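Local structure of O-methyltransferase (Bacillus halodurans, 2GPY) at residues E27-E32 and H95-A100. The protein is a putative O-methyltransferase that probably transfers a methyl group from S-adenosylmethionine to a hydroxyl group of a substrate not yet identified. Numbering follows the deposited sequence.
Sequences EREAHE and HKHVKA. With ZN (zinc ion), chain I.
Glu29 and His97 reach toward each other from two helices and meet through a shared zinc ion, each supplying one ligand: Glu29 through OE1, His97 through NE2. The CA atoms of Glu29 and His97 stand 11.9 Å apart, so the two side chains and the zinc ion between their ends span the gap. Glu29 spans its share with CG anti to the backbone N (chi1 -171°) and an extended chain beyond. No direct hydrogen bond joins the pair; Glu29 OE1 lies 3.7 Å from His97 NE2, at the edge of the ring and near its plane, with carboxylate and imidazole planes turned 49° apart. Glu93, one turn before His97 on helix 88-100, adds OE2 as a further ligand.

In this Rossmann-like methyltransferase fold, the site ties helix 21-32 to helix 88-100, which links strands 80-85 and 107-111 of the central sheet.

With ND1 hydrogen-bonded to the carbonyl oxygen of Ile65 and NE2 bound to the zinc, the rotation of the His97 ring is set from both nitrogens. Tyr22 meets the same ring at a steep angle, while Met26 and Ile70 also pack against His97.

A different zinc ion lies on another side of helix 21-32, where His31 NE2 binds it at 2.2 Å.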
loop_
_atom_site.group_PDB
_atom_site.type_symbol
_atom_site.label_atom_id
_atom_site.label_comp_id
_atom_site.label_asym_id
_atom_site.label_seq_id
_atom_site.Cartn_x
_atom_site.Cartn_y
_atom_site.Cartn_z
ATOM N N GLU B 27 5.730 -24.641 -3.644
ATOM C CA GLU B 27 6.800 -23.806 -4.195
ATOM C C GLU B 27 7.846 -24.622 -4.929
ATOM O O GLU B 27 8.221 -24.270 -6.049
ATOM C CB GLU B 27 7.478 -22.984 -3.107
ATOM C CG GLU B 27 6.524 -22.007 -2.442
ATOM C CD GLU B 27 7.067 -21.500 -1.139
ATOM O OE1 GLU B 27 8.084 -22.058 -0.665
ATOM O OE2 GLU B 27 6.479 -20.568 -0.584
ATOM N N ARG B 28 8.335 -25.688 -4.293
ATOM C CA ARG B 28 9.314 -26.574 -4.925
ATOM C C ARG B 28 8.723 -27.243 -6.159
ATOM O O ARG B 28 9.410 -27.411 -7.168
ATOM C CB ARG B 28 9.839 -27.628 -3.944
ATOM C CG ARG B 28 10.849 -27.077 -2.925
ATOM C CD ARG B 28 11.547 -28.234 -2.170
ATOM N NE ARG B 28 10.569 -29.118 -1.523
ATOM C CZ ARG B 28 9.980 -28.872 -0.349
ATOM N NH1 ARG B 28 10.269 -27.770 0.341
ATOM N NH2 ARG B 28 9.095 -29.733 0.139
ATOM N N GLU B 29 7.444 -27.596 -6.087
ATOM C CA GLU B 29 6.730 -28.187 -7.215
ATOM C C GLU B 29 6.600 -27.259 -8.430
ATOM O O GLU B 29 6.777 -27.688 -9.578
ATOM C CB GLU B 29 5.330 -28.592 -6.790
ATOM C CG GLU B 29 4.623 -29.405 -7.845
ATOM C CD GLU B 29 3.114 -29.349 -7.745
ATOM O OE1 GLU B 29 2.537 -29.551 -6.650
ATOM O OE2 GLU B 29 2.499 -29.118 -8.796
ATOM N N ALA B 30 6.250 -26.008 -8.176
ATOM C CA ALA B 30 6.163 -24.999 -9.217
ATOM C C ALA B 30 7.514 -24.882 -9.902
ATOM O O ALA B 30 7.573 -24.823 -11.140
ATOM C CB ALA B 30 5.747 -23.658 -8.623
ATOM N N HIS B 31 8.585 -24.834 -9.101
ATOM C CA HIS B 31 9.957 -24.736 -9.637
ATOM C C HIS B 31 10.346 -25.957 -10.461
ATOM O O HIS B 31 10.756 -25.816 -11.613
ATOM C CB HIS B 31 11.005 -24.446 -8.542
ATOM C CG HIS B 31 12.427 -24.580 -9.016
ATOM N ND1 HIS B 31 13.213 -25.666 -8.695
ATOM C CD2 HIS B 31 13.193 -23.784 -9.802
ATOM C CE1 HIS B 31 14.401 -25.536 -9.263
ATOM N NE2 HIS B 31 14.413 -24.406 -9.944
ATOM N N GLU B 32 10.204 -27.151 -9.886
ATOM C CA GLU B 32 10.564 -28.389 -10.575
ATOM C C GLU B 32 9.748 -28.612 -11.853
ATOM O O GLU B 32 10.257 -29.198 -12.825
ATOM C CB GLU B 32 10.462 -29.605 -9.642
ATOM C CG GLU B 32 9.035 -29.981 -9.269
ATOM C CD GLU B 32 8.805 -31.473 -9.066
ATOM O OE1 GLU B 32 9.786 -32.239 -9.034
ATOM O OE2 GLU B 32 7.623 -31.881 -8.942
ATOM N N HIS B 95 -7.447 -26.842 -7.910
ATOM C CA HIS B 95 -8.670 -27.201 -7.207
ATOM C C HIS B 95 -8.361 -28.189 -6.062
ATOM O O HIS B 95 -8.915 -28.078 -4.973
ATOM C CB HIS B 95 -9.664 -27.780 -8.207
ATOM C CG HIS B 95 -11.084 -27.738 -7.747
ATOM N ND1 HIS B 95 -11.760 -28.860 -7.325
ATOM C CD2 HIS B 95 -11.967 -26.713 -7.664
ATOM C CE1 HIS B 95 -13.000 -28.532 -7.005
ATOM N NE2 HIS B 95 -13.149 -27.232 -7.199
ATOM N N LYS B 96 -7.466 -29.140 -6.317
ATOM C CA LYS B 96 -7.019 -30.077 -5.289
ATOM C C LYS B 96 -6.231 -29.398 -4.164
ATOM O O LYS B 96 -6.437 -29.704 -2.974
ATOM C CB LYS B 96 -6.187 -31.213 -5.908
ATOM C CG LYS B 96 -6.994 -32.101 -6.851
ATOM C CD LYS B 96 -6.117 -33.149 -7.501
ATOM C CE LYS B 96 -6.947 -34.115 -8.350
ATOM N NZ LYS B 96 -7.113 -33.560 -9.686
ATOM N N HIS B 97 -5.318 -28.492 -4.509
ATOM C CA HIS B 97 -4.598 -27.752 -3.437
ATOM C C HIS B 97 -5.520 -26.920 -2.539
ATOM O O HIS B 97 -5.343 -26.837 -1.321
ATOM C CB HIS B 97 -3.554 -26.838 -4.067
ATOM C CG HIS B 97 -2.426 -27.598 -4.671
ATOM N ND1 HIS B 97 -1.780 -27.200 -5.816
ATOM C CD2 HIS B 97 -1.828 -28.746 -4.276
ATOM C CE1 HIS B 97 -0.829 -28.072 -6.104
ATOM N NE2 HIS B 97 -0.840 -29.015 -5.186
ATOM N N VAL B 98 -6.489 -26.268 -3.151
ATOM C CA VAL B 98 -7.466 -25.485 -2.382
ATOM C C VAL B 98 -8.216 -26.424 -1.415
ATOM O O VAL B 98 -8.388 -26.110 -0.229
ATOM C CB VAL B 98 -8.412 -24.715 -3.338
ATOM C CG1 VAL B 98 -9.628 -24.208 -2.583
ATOM C CG2 VAL B 98 -7.657 -23.542 -3.994
ATOM N N LYS B 99 -8.637 -27.589 -1.916
ATOM C CA LYS B 99 -9.317 -28.578 -1.100
ATOM C C LYS B 99 -8.414 -29.105 0.011
ATOM O O LYS B 99 -8.863 -29.270 1.152
ATOM C CB LYS B 99 -9.808 -29.750 -1.959
ATOM C CG LYS B 99 -11.100 -29.466 -2.724
ATOM C CD LYS B 99 -11.493 -30.636 -3.654
ATOM C CE LYS B 99 -12.278 -31.702 -2.914
ATOM N NZ LYS B 99 -12.939 -32.694 -3.842
ATOM N N ALA B 100 -7.146 -29.369 -0.321
ATOM C CA ALA B 100 -6.172 -29.878 0.654
ATOM C C ALA B 100 -6.129 -29.038 1.925
ATOM O O ALA B 100 -5.966 -29.577 3.030
ATOM C CB ALA B 100 -4.794 -29.910 0.036
HETATM ZN ZN ZN I . 15.897 -23.459 -11.234
#